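Local coordinates for manganese-binding protein (Chlamydia trachomatis, PDB 6NSI) that binds iron, manganese or nickel, with a preference for ferrous iron, and delivers the metal to the membrane permease of the YtgABCD ABC transporter for import, at residues His36-Val41 with Ala65-His70; Tyr163-His168 with Met212-Tyr217; Asp13-Ile18 with Lys115-Ala120; Glu144-Trp149 with Thr269-Val274. All coordinates share one frame; numbering follows the deposited sequence.

The four contacts differ in burial and chemistry. Contacts 3 and 4 are buried helix-helix packing without a hydrogen bond across them. They use successive helices: 107-124 in contact 3 and 129-154 in contact 4. Their nearest atoms are about 5 Å apart. Contact 2 is also buried and apolar, but packs a helix on a strand. Contact 1 is partly buried and the most polar, with direct hydrogen bonds and two bridging waters. Contacts 1 and 2 lie about 30 Å apart between centres, yet both reach the iron, where NE2 of His-36 and NE2 of His-168 approach to 3.9 Å.

Contact 1: residues His36-Val41 with Ala65-His70; sequences HSYEMV and ASLRKH. With FE (Fe (III) ion), chain B.
Met-40 and His-70 form the tight part of this contact. Met-40 CE sits over one face of the imidazole, 3.3 Å from the ring centroid, a CH-pi contact. Its SD also lies over that face, nearer the ND1 side, in a sulfur-aromatic contact. The bend at the end of the methionine chain (chi3 63°) lets both atoms face the ring. The ring's rotation is fixed from its edge: ND1 donates to Ser-66 O at 2.9 Å, almost straight at 164°, and NE2 is bonded to Glu-45. Met-40 CG meets Leu-67 CD2 at 3.6 Å, while Leu-67 CD1 approaches Tyr-38 O. Met-48 of helix 44-50 packs on Met-40 and His-70. Ser-66 is buried: its OG accepts a weak bond from Met-40 N at 2.9 Å, and water 2 links this hydroxyl to Met-40 O. Segment 36-41 is part of the loop between strand 24-27 and helix 44-50, packed on helix 65-71. Its first residue, His-36, binds the iron through NE2 at 2.1 Å, with His-102, His-168 and Asp-260 as the other protein ligands. The site probably lies between the two lobes, as in solute-binding proteins of family 9. The looser, solvent side is at Glu-39. OE2 takes the amide hydrogen of Ser-66 N at 3.3 Å, on the syn side but 30° out of the carboxylate plane. Water 1 joins OE1 to Ala-65 N.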
loop_
_atom_site.group_PDB
_atom_site.type_symbol
_atom_site.label_atom_id
_atom_site.label_comp_id
_atom_site.label_asym_id
_atom_site.label_seq_id
_atom_site.Cartn_x
_atom_site.Cartn_y
_atom_site.Cartn_z
ATOM N N HIS A 36 -0.434 5.682 -9.626
ATOM C CA HIS A 36 -1.004 7.008 -9.389
ATOM C C HIS A 36 -1.331 7.719 -10.694
ATOM O O HIS A 36 -2.343 8.421 -10.793
ATOM C CB HIS A 36 -0.029 7.871 -8.587
ATOM C CG HIS A 36 0.232 7.373 -7.201
ATOM N ND1 HIS A 36 -0.552 7.727 -6.126
ATOM C CD2 HIS A 36 1.205 6.570 -6.710
ATOM C CE1 HIS A 36 -0.080 7.156 -5.031
ATOM N NE2 HIS A 36 0.984 6.445 -5.359
ATOM N N SER A 37 -0.465 7.577 -11.697
ATOM C CA SER A 37 -0.591 8.322 -12.939
ATOM C C SER A 37 -0.910 7.414 -14.113
ATOM O O SER A 37 -0.704 7.805 -15.270
ATOM C CB SER A 37 0.684 9.113 -13.211
ATOM O OG SER A 37 1.752 8.222 -13.475
ATOM N N TYR A 38 -1.407 6.209 -13.838
ATOM C CA TYR A 38 -1.720 5.275 -14.903
ATOM C C TYR A 38 -2.778 5.874 -15.812
ATOM O O TYR A 38 -3.808 6.365 -15.347
ATOM C CB TYR A 38 -2.219 3.955 -14.334
ATOM C CG TYR A 38 -2.453 2.892 -15.384
ATOM C CD1 TYR A 38 -1.396 2.180 -15.922
ATOM C CD2 TYR A 38 -3.733 2.601 -15.835
ATOM C CE1 TYR A 38 -1.602 1.202 -16.864
ATOM C CE2 TYR A 38 -3.948 1.626 -16.782
ATOM C CZ TYR A 38 -2.877 0.934 -17.302
ATOM O OH TYR A 38 -3.080 -0.047 -18.251
ATOM N N GLU A 39 -2.510 5.858 -17.107
ATOM C CA GLU A 39 -3.509 6.218 -18.098
ATOM C C GLU A 39 -3.878 4.951 -18.851
ATOM O O GLU A 39 -3.016 4.105 -19.114
ATOM C CB GLU A 39 -2.998 7.308 -19.054
ATOM C CG GLU A 39 -2.579 8.615 -18.357
ATOM C CD GLU A 39 -3.715 9.648 -18.242
ATOM O OE1 GLU A 39 -3.461 10.763 -17.712
ATOM O OE2 GLU A 39 -4.856 9.354 -18.679
ATOM N N MET A 40 -5.162 4.798 -19.156
ATOM C CA MET A 40 -5.594 3.566 -19.797
ATOM C C MET A 40 -4.892 3.386 -21.134
ATOM O O MET A 40 -4.683 4.347 -21.881
ATOM C CB MET A 40 -7.109 3.558 -19.979
ATOM C CG MET A 40 -7.847 3.402 -18.659
ATOM S SD MET A 40 -9.533 3.984 -18.773
ATOM C CE MET A 40 -10.160 2.823 -19.992
ATOM N N VAL A 41 -4.489 2.149 -21.400
ATOM C CA VAL A 41 -3.908 1.768 -22.667
ATOM C C VAL A 41 -4.993 1.105 -23.511
ATOM O O VAL A 41 -6.065 0.753 -23.021
ATOM C CB VAL A 41 -2.681 0.836 -22.478
ATOM C CG1 VAL A 41 -1.598 1.535 -21.624
ATOM C CG2 VAL A 41 -3.100 -0.473 -21.834
ATOM N N ALA A 65 -7.120 11.230 -15.627
ATOM C CA ALA A 65 -8.286 11.606 -16.419
ATOM C C ALA A 65 -8.840 10.427 -17.206
ATOM O O ALA A 65 -10.051 10.348 -17.429
ATOM C CB ALA A 65 -7.922 12.747 -17.370
ATOM N N SER A 66 -7.967 9.511 -17.636
ATOM C CA SER A 66 -8.397 8.294 -18.322
ATOM C C SER A 66 -9.326 7.458 -17.445
ATOM O O SER A 66 -10.428 7.079 -17.861
ATOM C CB SER A 66 -7.163 7.474 -18.705
ATOM O OG SER A 66 -7.460 6.548 -19.724
ATOM N N LEU A 67 -8.880 7.151 -16.224
ATOM C CA LEU A 67 -9.636 6.261 -15.348
ATOM C C LEU A 67 -10.892 6.942 -14.817
ATOM O O LEU A 67 -11.939 6.296 -14.676
ATOM C CB LEU A 67 -8.745 5.779 -14.199
ATOM C CG LEU A 67 -7.481 4.981 -14.577
ATOM C CD1 LEU A 67 -6.483 4.873 -13.417
ATOM C CD2 LEU A 67 -7.832 3.591 -15.092
ATOM N N ARG A 68 -10.816 8.250 -14.532
ATOM C CA ARG A 68 -11.989 8.966 -14.036
ATOM C C ARG A 68 -13.140 8.938 -15.040
ATOM O O ARG A 68 -14.305 8.831 -14.638
ATOM C CB ARG A 68 -11.628 10.405 -13.687
ATOM C CG ARG A 68 -10.940 10.578 -12.356
ATOM C CD ARG A 68 -10.048 11.806 -12.398
ATOM N NE ARG A 68 -10.564 12.902 -11.581
ATOM C CZ ARG A 68 -10.301 13.054 -10.285
ATOM N NH1 ARG A 68 -9.532 12.172 -9.659
ATOM N NH2 ARG A 68 -10.812 14.082 -9.612
ATOM N N LYS A 69 -12.841 9.040 -16.347
ATOM C CA LYS A 69 -13.898 8.957 -17.366
ATOM C C LYS A 69 -14.666 7.650 -17.244
ATOM O O LYS A 69 -15.904 7.629 -17.299
ATOM C CB LYS A 69 -13.325 9.053 -18.786
ATOM C CG LYS A 69 -12.484 10.270 -19.112
ATOM C CD LYS A 69 -11.962 10.252 -20.575
ATOM C CE LYS A 69 -11.458 8.863 -21.025
ATOM N NZ LYS A 69 -10.042 8.826 -21.548
ATOM N N HIS A 70 -13.933 6.546 -17.083
ATOM C CA HIS A 70 -14.491 5.207 -17.164
ATOM C C HIS A 70 -14.995 4.675 -15.832
ATOM O O HIS A 70 -15.811 3.748 -15.826
ATOM C CB HIS A 70 -13.445 4.246 -17.733
ATOM C CG HIS A 70 -13.098 4.511 -19.166
ATOM N ND1 HIS A 70 -12.234 5.516 -19.552
ATOM C CD2 HIS A 70 -13.502 3.903 -20.305
ATOM C CE1 HIS A 70 -12.124 5.516 -20.870
ATOM N NE2 HIS A 70 -12.881 4.545 -21.350
HETATM FE FE FE B . 2.237 5.618 -3.953
HETATM O O HOH W 1 -4.819 12.585 -16.541
HETATM O O HOH W 2 -5.764 6.746 -21.687
#

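Contact 2: residues Tyr163-His168 with Met212-Tyr217; sequences YLVTGH and MRVVEY. With FE (Fe (III) ion), chain B.
The ring of Tyr-163 is met at its edge, near its own plane, by the hydroxyl of Tyr-217. The OH of Tyr-217 lies 3.3 Å from CD1 of Tyr-163, and the two side chains run at a slant to each other. Arg-193 makes a cation-pi contact with the Tyr-163 ring. Against the Tyr-217 ring, Val-165 CG2 comes in obliquely and touches CE1 at 3.7 Å. This is helix-on-strand packing: helix 208-221 lies against strand 164-165, which pairs in parallel with strand 194-195. Ile-195 of that second strand touches Val-165, Val-214 and Tyr-217. Tyr-217 extends from the helix with CG anti to the backbone N (chi1 178°), which carries the ring across to the strand. Its hydroxyl is hydrogen-bonded to Ser-192 O. No hydrogen bond crosses between the two segments themselves. Beyond the strand the chain turns into the metal site. Thr-166 OG1 donates to His-168 O at 2.6 Å, a bond within the turn. His-168 NE2 binds the iron at 2.2 Å. Its ND1 is hydrogen-bonded to Glu-229 OE1, consistent with this second-shell residue holding the imidazole toward the iron. One turn before Tyr-217 in the helix, Val-214 CG1 meets Val-165 CG1 at 3.7 Å.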
loop_
_atom_site.group_PDB
_atom_site.type_symbol
_atom_site.label_atom_id
_atom_site.label_comp_id
_atom_site.label_asym_id
_atom_site.label_seq_id
_atom_site.Cartn_x
_atom_site.Cartn_y
_atom_site.Cartn_z
ATOM N N TYR A 163 12.208 5.123 12.759
ATOM C CA TYR A 163 12.150 6.325 11.929
ATOM C C TYR A 163 12.377 5.827 10.514
ATOM O O TYR A 163 13.469 5.320 10.208
ATOM C CB TYR A 163 13.209 7.357 12.350
ATOM C CG TYR A 163 12.946 7.908 13.735
ATOM C CD1 TYR A 163 12.055 8.955 13.921
ATOM C CD2 TYR A 163 13.554 7.348 14.857
ATOM C CE1 TYR A 163 11.778 9.453 15.193
ATOM C CE2 TYR A 163 13.291 7.832 16.138
ATOM C CZ TYR A 163 12.405 8.883 16.293
ATOM O OH TYR A 163 12.138 9.368 17.544
ATOM N N LEU A 164 11.333 5.912 9.685
ATOM C CA LEU A 164 11.268 5.233 8.394
ATOM C C LEU A 164 11.406 6.248 7.260
ATOM O O LEU A 164 10.468 7.006 6.973
ATOM C CB LEU A 164 9.960 4.448 8.271
ATOM C CG LEU A 164 9.738 3.723 6.937
ATOM C CD1 LEU A 164 10.865 2.721 6.652
ATOM C CD2 LEU A 164 8.378 3.053 6.969
ATOM N N VAL A 165 12.562 6.243 6.602
ATOM C CA VAL A 165 12.846 7.171 5.508
ATOM C C VAL A 165 12.703 6.405 4.197
ATOM O O VAL A 165 13.465 5.469 3.934
ATOM C CB VAL A 165 14.250 7.790 5.638
ATOM C CG1 VAL A 165 14.511 8.763 4.472
ATOM C CG2 VAL A 165 14.416 8.508 6.990
ATOM N N THR A 166 11.739 6.792 3.369
ATOM C CA THR A 166 11.472 6.095 2.118
ATOM C C THR A 166 11.472 7.063 0.939
ATOM O O THR A 166 11.652 8.272 1.095
ATOM C CB THR A 166 10.128 5.366 2.158
ATOM O OG1 THR A 166 9.077 6.347 2.212
ATOM C CG2 THR A 166 10.067 4.442 3.379
ATOM N N GLY A 167 11.266 6.490 -0.257
ATOM C CA GLY A 167 11.310 7.280 -1.477
ATOM C C GLY A 167 10.154 8.260 -1.589
ATOM O O GLY A 167 10.366 9.452 -1.850
ATOM N N HIS A 168 8.911 7.763 -1.454
ATOM C CA HIS A 168 7.750 8.638 -1.326
ATOM C C HIS A 168 6.915 8.193 -0.135
ATOM O O HIS A 168 7.244 7.223 0.554
ATOM C CB HIS A 168 6.923 8.730 -2.630
ATOM C CG HIS A 168 6.008 7.571 -2.922
ATOM N ND1 HIS A 168 6.466 6.289 -3.170
ATOM C CD2 HIS A 168 4.667 7.537 -3.143
ATOM C CE1 HIS A 168 5.440 5.507 -3.471
ATOM N NE2 HIS A 168 4.342 6.239 -3.463
ATOM N N MET A 212 16.760 18.799 1.611
ATOM C CA MET A 212 17.260 19.358 2.858
ATOM C C MET A 212 16.409 18.916 4.033
ATOM O O MET A 212 16.937 18.562 5.095
ATOM C CB MET A 212 17.287 20.879 2.779
ATOM C CG MET A 212 17.824 21.518 4.075
ATOM S SD MET A 212 16.501 22.072 5.197
ATOM C CE MET A 212 15.616 23.205 4.087
ATOM N N ARG A 213 15.087 18.952 3.860
ATOM C CA ARG A 213 14.163 18.479 4.883
ATOM C C ARG A 213 14.522 17.064 5.347
ATOM O O ARG A 213 14.649 16.803 6.550
ATOM C CB ARG A 213 12.745 18.539 4.314
ATOM C CG ARG A 213 11.650 18.060 5.220
ATOM C CD ARG A 213 10.297 18.465 4.630
ATOM N NE ARG A 213 10.144 18.053 3.224
ATOM C CZ ARG A 213 9.778 16.828 2.838
ATOM N NH1 ARG A 213 9.553 15.880 3.740
ATOM N NH2 ARG A 213 9.658 16.533 1.550
ATOM N N VAL A 214 14.737 16.146 4.398
ATOM C CA VAL A 214 15.022 14.752 4.763
ATOM C C VAL A 214 16.425 14.618 5.367
ATOM O O VAL A 214 16.639 13.844 6.319
ATOM C CB VAL A 214 14.820 13.832 3.541
ATOM C CG1 VAL A 214 15.102 12.372 3.899
ATOM C CG2 VAL A 214 13.413 13.956 3.022
ATOM N N VAL A 215 17.395 15.382 4.848
ATOM C CA VAL A 215 18.751 15.357 5.410
ATOM C C VAL A 215 18.743 15.796 6.877
ATOM O O VAL A 215 19.372 15.168 7.742
ATOM C CB VAL A 215 19.692 16.227 4.550
ATOM C CG1 VAL A 215 21.000 16.549 5.290
ATOM C CG2 VAL A 215 19.982 15.526 3.222
ATOM N N GLU A 216 18.023 16.876 7.187
ATOM C CA GLU A 216 17.972 17.335 8.574
ATOM C C GLU A 216 17.234 16.334 9.462
ATOM O O GLU A 216 17.617 16.116 10.623
ATOM C CB GLU A 216 17.320 18.715 8.638
ATOM C CG GLU A 216 18.139 19.819 7.949
ATOM C CD GLU A 216 17.642 21.224 8.280
ATOM O OE1 GLU A 216 16.415 21.440 8.368
ATOM O OE2 GLU A 216 18.479 22.122 8.442
ATOM N N TYR A 217 16.171 15.721 8.936
ATOM C CA TYR A 217 15.483 14.662 9.674
ATOM C C TYR A 217 16.420 13.499 9.966
ATOM O O TYR A 217 16.420 12.963 11.080
ATOM C CB TYR A 217 14.274 14.189 8.873
ATOM C CG TYR A 217 13.451 13.046 9.446
ATOM C CD1 TYR A 217 13.840 11.721 9.258
ATOM C CD2 TYR A 217 12.240 13.288 10.090
ATOM C CE1 TYR A 217 13.050 10.651 9.729
ATOM C CE2 TYR A 217 11.444 12.225 10.577
ATOM C CZ TYR A 217 11.862 10.916 10.389
ATOM O OH TYR A 217 11.089 9.840 10.839
HETATM FE FE FE B . 2.237 5.618 -3.953
#

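Contact 3: residues Asp13-Ile18 with Lys115-Ala120; sequences DCVSRI and KEMAAA
Met-117 and Ile-18 reach across from their helices through extended side chains. Met-117 CG lies anti to the carbonyl carbon, and the chain runs straight on from there (chi2 -178°), which carries SD to the facing helix. Ile-18 likewise extends CG1 and CD1 (chi2 167°) to meet the backbone of the other segment. The contact is helix-helix packing between helix 9-19, which follows the first strand of the parallel sheet, and helix 107-124. The short segments cross at -48°, with axes 9.7 Å apart at closest approach. This crossing is consistent with ridges-into-grooves packing. Met-117 SD lies near two side chains, Cys-14 CB at 3.6 Å and Val-15 CG2 at 3.7 Å. The side chains of Val-15 and Met-117 cross at about a right angle. Met-117 CE follows SD onto the cysteine, also touching Cys-14 CB. All five touching residues are buried, and no hydrogen bond crosses the contact. Leu-121, one turn further along helix 107-124, packs on Val-15 and Ile-18. Leu-80 of helix 80-85 touches Met-117, and helix 129-154 adds Phe-132 on Ile-18 and Ala-136 on Ala-118. The side chain of Ala-118 is a single CB, and Ile-18 comes close to the helix backbone beside it: CD1 of Ile-18 lies 3.6 Å from Ala-118 CB and 3.4 Å from Ala-118 N.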
loop_
_atom_site.group_PDB
_atom_site.type_symbol
_atom_site.label_atom_id
_atom_site.label_comp_id
_atom_site.label_asym_id
_atom_site.label_seq_id
_atom_site.Cartn_x
_atom_site.Cartn_y
_atom_site.Cartn_z
ATOM N N ASP A 13 -4.815 -9.875 -6.069
ATOM C CA ASP A 13 -4.398 -11.118 -5.429
ATOM C C ASP A 13 -5.313 -11.513 -4.288
ATOM O O ASP A 13 -5.374 -12.698 -3.937
ATOM C CB ASP A 13 -2.964 -10.998 -4.936
ATOM C CG ASP A 13 -1.977 -10.840 -6.080
ATOM O OD1 ASP A 13 -2.397 -10.941 -7.258
ATOM O OD2 ASP A 13 -0.787 -10.610 -5.808
ATOM N N CYS A 14 -6.031 -10.554 -3.706
ATOM C CA CYS A 14 -7.014 -10.887 -2.682
ATOM C C CYS A 14 -8.328 -11.340 -3.312
ATOM O O CYS A 14 -8.925 -12.321 -2.854
ATOM C CB CYS A 14 -7.238 -9.692 -1.757
ATOM S SG CYS A 14 -5.701 -9.071 -0.914
ATOM N N VAL A 15 -8.784 -10.648 -4.366
ATOM C CA VAL A 15 -9.997 -11.075 -5.073
ATOM C C VAL A 15 -9.844 -12.509 -5.562
ATOM O O VAL A 15 -10.737 -13.345 -5.383
ATOM C CB VAL A 15 -10.313 -10.117 -6.240
ATOM C CG1 VAL A 15 -11.485 -10.652 -7.056
ATOM C CG2 VAL A 15 -10.651 -8.726 -5.730
ATOM N N SER A 16 -8.697 -12.817 -6.179
ATOM C CA SER A 16 -8.487 -14.141 -6.759
ATOM C C SER A 16 -8.513 -15.232 -5.699
ATOM O O SER A 16 -8.892 -16.374 -5.996
ATOM C CB SER A 16 -7.161 -14.177 -7.521
ATOM O OG SER A 16 -7.144 -13.187 -8.538
ATOM N N ARG A 17 -8.112 -14.904 -4.465
ATOM C CA ARG A 17 -8.150 -15.879 -3.379
ATOM C C ARG A 17 -9.580 -16.155 -2.931
ATOM O O ARG A 17 -9.900 -17.285 -2.553
ATOM C CB ARG A 17 -7.306 -15.398 -2.190
ATOM C CG ARG A 17 -5.811 -15.754 -2.254
ATOM C CD ARG A 17 -5.556 -17.206 -1.833
ATOM N NE ARG A 17 -5.186 -17.369 -0.421
ATOM C CZ ARG A 17 -5.967 -17.926 0.509
ATOM N NH1 ARG A 17 -7.184 -18.364 0.195
ATOM N NH2 ARG A 17 -5.536 -18.039 1.763
ATOM N N ILE A 18 -10.444 -15.141 -2.957
ATOM C CA ILE A 18 -11.843 -15.365 -2.610
ATOM C C ILE A 18 -12.534 -16.206 -3.673
ATOM O O ILE A 18 -13.307 -17.110 -3.351
ATOM C CB ILE A 18 -12.575 -14.030 -2.403
ATOM C CG1 ILE A 18 -12.023 -13.300 -1.184
ATOM C CG2 ILE A 18 -14.083 -14.264 -2.262
ATOM C CD1 ILE A 18 -12.465 -11.857 -1.116
ATOM N N LYS A 115 -12.636 -7.820 3.307
ATOM C CA LYS A 115 -14.006 -8.138 3.772
ATOM C C LYS A 115 -15.000 -7.527 2.790
ATOM O O LYS A 115 -15.972 -8.180 2.485
ATOM C CB LYS A 115 -14.255 -7.634 5.193
ATOM C CG LYS A 115 -15.080 -8.577 6.052
ATOM C CD LYS A 115 -15.199 -8.144 7.483
ATOM C CE LYS A 115 -13.853 -7.816 8.084
ATOM N NZ LYS A 115 -13.022 -9.025 8.275
ATOM N N GLU A 116 -14.736 -6.311 2.326
ATOM C CA GLU A 116 -15.622 -5.667 1.361
ATOM C C GLU A 116 -15.552 -6.356 0.004
ATOM O O GLU A 116 -16.574 -6.495 -0.675
ATOM C CB GLU A 116 -15.268 -4.188 1.224
ATOM C CG GLU A 116 -15.364 -3.414 2.523
ATOM C CD GLU A 116 -16.767 -3.412 3.086
ATOM O OE1 GLU A 116 -17.731 -3.239 2.308
ATOM O OE2 GLU A 116 -16.904 -3.593 4.313
ATOM N N MET A 117 -14.356 -6.778 -0.415
ATOM C CA MET A 117 -14.229 -7.562 -1.640
ATOM C C MET A 117 -15.131 -8.790 -1.600
ATOM O O MET A 117 -15.928 -9.017 -2.517
ATOM C CB MET A 117 -12.782 -7.995 -1.851
ATOM C CG MET A 117 -11.753 -6.862 -1.963
ATOM S SD MET A 117 -10.137 -7.607 -2.255
ATOM C CE MET A 117 -9.022 -6.370 -1.558
ATOM N N ALA A 118 -15.002 -9.605 -0.550
ATOM C CA ALA A 118 -15.827 -10.806 -0.420
ATOM C C ALA A 118 -17.311 -10.471 -0.476
ATOM O O ALA A 118 -18.075 -11.095 -1.227
ATOM C CB ALA A 118 -15.499 -11.525 0.885
ATOM N N ALA A 119 -17.744 -9.496 0.326
ATOM C CA ALA A 119 -19.157 -9.137 0.338
ATOM C C ALA A 119 -19.611 -8.724 -1.053
ATOM O O ALA A 119 -20.602 -9.245 -1.578
ATOM C CB ALA A 119 -19.407 -8.018 1.349
ATOM N N ALA A 120 -18.869 -7.801 -1.673
ATOM C CA ALA A 120 -19.190 -7.351 -3.021
ATOM C C ALA A 120 -19.261 -8.518 -3.997
ATOM O O ALA A 120 -20.164 -8.576 -4.841
ATOM C CB ALA A 120 -18.146 -6.331 -3.484
#

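Contact 4: residues Glu144-Trp149 with Thr269-Val274; sequences EELDRW and TFQHNV
Trp-149 points the six-membered end of its indole at the helix opposite. Val-274 comes to meet it from the other direction, its CG1 3.7 Å from Trp-149 CH2 and approaching the ring obliquely. The rim of the indole also touches backbone: Gln-271 O lies in the ring plane, 3.7 Å from Trp-149 CH2. Trp-149 CG is anti to the backbone N (chi1 167°), which brings this end of the ring against both Gln-271 and Val-274. The indole NE1 is hydrogen-bonded to Leu-286 O. One turn earlier, Leu-146 slides past Phe-270 in the opposite direction, Leu-146 CG lying 3.8 Å from Phe-270 CD2. Leu-146 also crosses the extended chain of Gln-271 at about a right angle; its CD1 meets Gln-271 CG at 3.7 Å. The two segments run nearly parallel, at 7°, with axes 11.2 Å apart, so large side chains fill the distance. Helix 129-154 runs between the parts of the chain that carry the two sheets, probably as the lobe-linking helix of this family, with helix 266-280 alongside. Met-107 of helix 107-124 packs on Leu-146 and Phe-270, while Phe-174 and Tyr-178 of helix 172-178 reach Val-274 and Phe-270.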
loop_
_atom_site.group_PDB
_atom_site.type_symbol
_atom_site.label_atom_id
_atom_site.label_comp_id
_atom_site.label_asym_id
_atom_site.label_seq_id
_atom_site.Cartn_x
_atom_site.Cartn_y
_atom_site.Cartn_z
ATOM N N GLU A 144 -5.063 -11.924 9.357
ATOM C CA GLU A 144 -4.975 -11.572 10.768
ATOM C C GLU A 144 -3.703 -12.135 11.381
ATOM O O GLU A 144 -3.031 -11.456 12.166
ATOM C CB GLU A 144 -6.221 -12.051 11.514
ATOM C CG GLU A 144 -7.429 -11.183 11.183
ATOM C CD GLU A 144 -8.750 -11.738 11.687
ATOM O OE1 GLU A 144 -8.793 -12.920 12.103
ATOM O OE2 GLU A 144 -9.754 -10.985 11.648
ATOM N N GLU A 145 -3.328 -13.357 11.004
ATOM C CA GLU A 145 -2.082 -13.908 11.518
ATOM C C GLU A 145 -0.882 -13.142 10.970
ATOM O O GLU A 145 0.073 -12.852 11.707
ATOM C CB GLU A 145 -1.980 -15.390 11.173
ATOM C CG GLU A 145 -0.807 -16.073 11.834
ATOM C CD GLU A 145 -0.774 -17.545 11.529
ATOM O OE1 GLU A 145 -1.792 -18.052 11.008
ATOM O OE2 GLU A 145 0.266 -18.189 11.798
ATOM N N LEU A 146 -0.920 -12.819 9.676
ATOM C CA LEU A 146 0.085 -11.958 9.060
ATOM C C LEU A 146 0.232 -10.637 9.812
ATOM O O LEU A 146 1.351 -10.168 10.052
ATOM C CB LEU A 146 -0.315 -11.710 7.610
ATOM C CG LEU A 146 0.705 -11.518 6.500
ATOM C CD1 LEU A 146 1.988 -12.268 6.793
ATOM C CD2 LEU A 146 0.068 -11.974 5.171
ATOM N N ASP A 147 -0.893 -10.032 10.205
ATOM C CA ASP A 147 -0.859 -8.753 10.912
ATOM C C ASP A 147 -0.209 -8.888 12.288
ATOM O O ASP A 147 0.616 -8.050 12.678
ATOM C CB ASP A 147 -2.282 -8.192 11.019
ATOM C CG ASP A 147 -2.337 -6.889 11.778
ATOM O OD1 ASP A 147 -1.777 -5.878 11.285
ATOM O OD2 ASP A 147 -2.919 -6.879 12.880
ATOM N N ARG A 148 -0.576 -9.930 13.043
ATOM C CA ARG A 148 0.067 -10.183 14.330
ATOM C C ARG A 148 1.563 -10.395 14.157
ATOM O O ARG A 148 2.367 -9.867 14.937
ATOM C CB ARG A 148 -0.559 -11.413 15.010
ATOM C CG ARG A 148 -1.901 -11.171 15.686
ATOM C CD ARG A 148 -2.319 -12.346 16.597
ATOM N NE ARG A 148 -2.416 -13.617 15.877
ATOM C CZ ARG A 148 -3.467 -14.002 15.150
ATOM N NH1 ARG A 148 -4.531 -13.212 15.027
ATOM N NH2 ARG A 148 -3.451 -15.179 14.532
ATOM N N TRP A 149 1.950 -11.200 13.160
ATOM C CA TRP A 149 3.362 -11.447 12.887
ATOM C C TRP A 149 4.109 -10.149 12.591
ATOM O O TRP A 149 5.226 -9.940 13.079
ATOM C CB TRP A 149 3.510 -12.417 11.712
ATOM C CG TRP A 149 4.919 -12.479 11.183
ATOM C CD1 TRP A 149 5.971 -13.174 11.718
ATOM C CD2 TRP A 149 5.435 -11.802 10.027
ATOM N NE1 TRP A 149 7.102 -12.986 10.958
ATOM C CE2 TRP A 149 6.802 -12.145 9.917
ATOM C CE3 TRP A 149 4.869 -10.946 9.072
ATOM C CZ2 TRP A 149 7.624 -11.652 8.888
ATOM C CZ3 TRP A 149 5.674 -10.465 8.043
ATOM C CH2 TRP A 149 7.043 -10.820 7.960
ATOM N N THR A 269 4.900 -9.921 -0.706
ATOM C CA THR A 269 5.470 -8.575 -0.764
ATOM C C THR A 269 5.375 -7.883 0.592
ATOM O O THR A 269 6.350 -7.280 1.061
ATOM C CB THR A 269 4.758 -7.748 -1.837
ATOM O OG1 THR A 269 4.951 -8.361 -3.117
ATOM C CG2 THR A 269 5.344 -6.339 -1.868
ATOM N N PHE A 270 4.204 -7.960 1.233
ATOM C CA PHE A 270 4.048 -7.460 2.596
ATOM C C PHE A 270 5.077 -8.098 3.526
ATOM O O PHE A 270 5.748 -7.406 4.307
ATOM C CB PHE A 270 2.618 -7.729 3.082
ATOM C CG PHE A 270 2.371 -7.325 4.516
ATOM C CD1 PHE A 270 2.035 -6.014 4.832
ATOM C CD2 PHE A 270 2.452 -8.269 5.548
ATOM C CE1 PHE A 270 1.798 -5.639 6.145
ATOM C CE2 PHE A 270 2.210 -7.905 6.875
ATOM C CZ PHE A 270 1.884 -6.589 7.174
ATOM N N GLN A 271 5.234 -9.423 3.436
ATOM C CA GLN A 271 6.234 -10.101 4.256
ATOM C C GLN A 271 7.632 -9.552 3.981
ATOM O O GLN A 271 8.378 -9.235 4.918
ATOM C CB GLN A 271 6.192 -11.607 4.009
ATOM C CG GLN A 271 4.875 -12.255 4.426
ATOM C CD GLN A 271 4.829 -13.756 4.148
ATOM O OE1 GLN A 271 5.068 -14.205 3.023
ATOM N NE2 GLN A 271 4.517 -14.537 5.181
ATOM N N HIS A 272 8.001 -9.429 2.698
ATOM C CA HIS A 272 9.323 -8.911 2.352
ATOM C C HIS A 272 9.538 -7.510 2.919
ATOM O O HIS A 272 10.624 -7.199 3.435
ATOM C CB HIS A 272 9.518 -8.891 0.832
ATOM C CG HIS A 272 10.700 -8.075 0.397
ATOM N ND1 HIS A 272 11.928 -8.636 0.107
ATOM C CD2 HIS A 272 10.849 -6.736 0.232
ATOM C CE1 HIS A 272 12.775 -7.679 -0.231
ATOM N NE2 HIS A 272 12.147 -6.516 -0.154
ATOM N N ASN A 273 8.524 -6.640 2.803
ATOM C CA ASN A 273 8.646 -5.284 3.329
ATOM C C ASN A 273 8.888 -5.308 4.832
ATOM O O ASN A 273 9.729 -4.563 5.346
ATOM C CB ASN A 273 7.388 -4.479 3.013
ATOM C CG ASN A 273 7.373 -3.940 1.584
ATOM O OD1 ASN A 273 8.396 -3.924 0.888
ATOM N ND2 ASN A 273 6.214 -3.481 1.152
ATOM N N VAL A 274 8.148 -6.157 5.552
ATOM C CA VAL A 274 8.296 -6.209 7.004
ATOM C C VAL A 274 9.667 -6.757 7.380
ATOM O O VAL A 274 10.331 -6.230 8.279
ATOM C CB VAL A 274 7.150 -7.035 7.626
ATOM C CG1 VAL A 274 7.444 -7.342 9.101
ATOM C CG2 VAL A 274 5.826 -6.278 7.486
#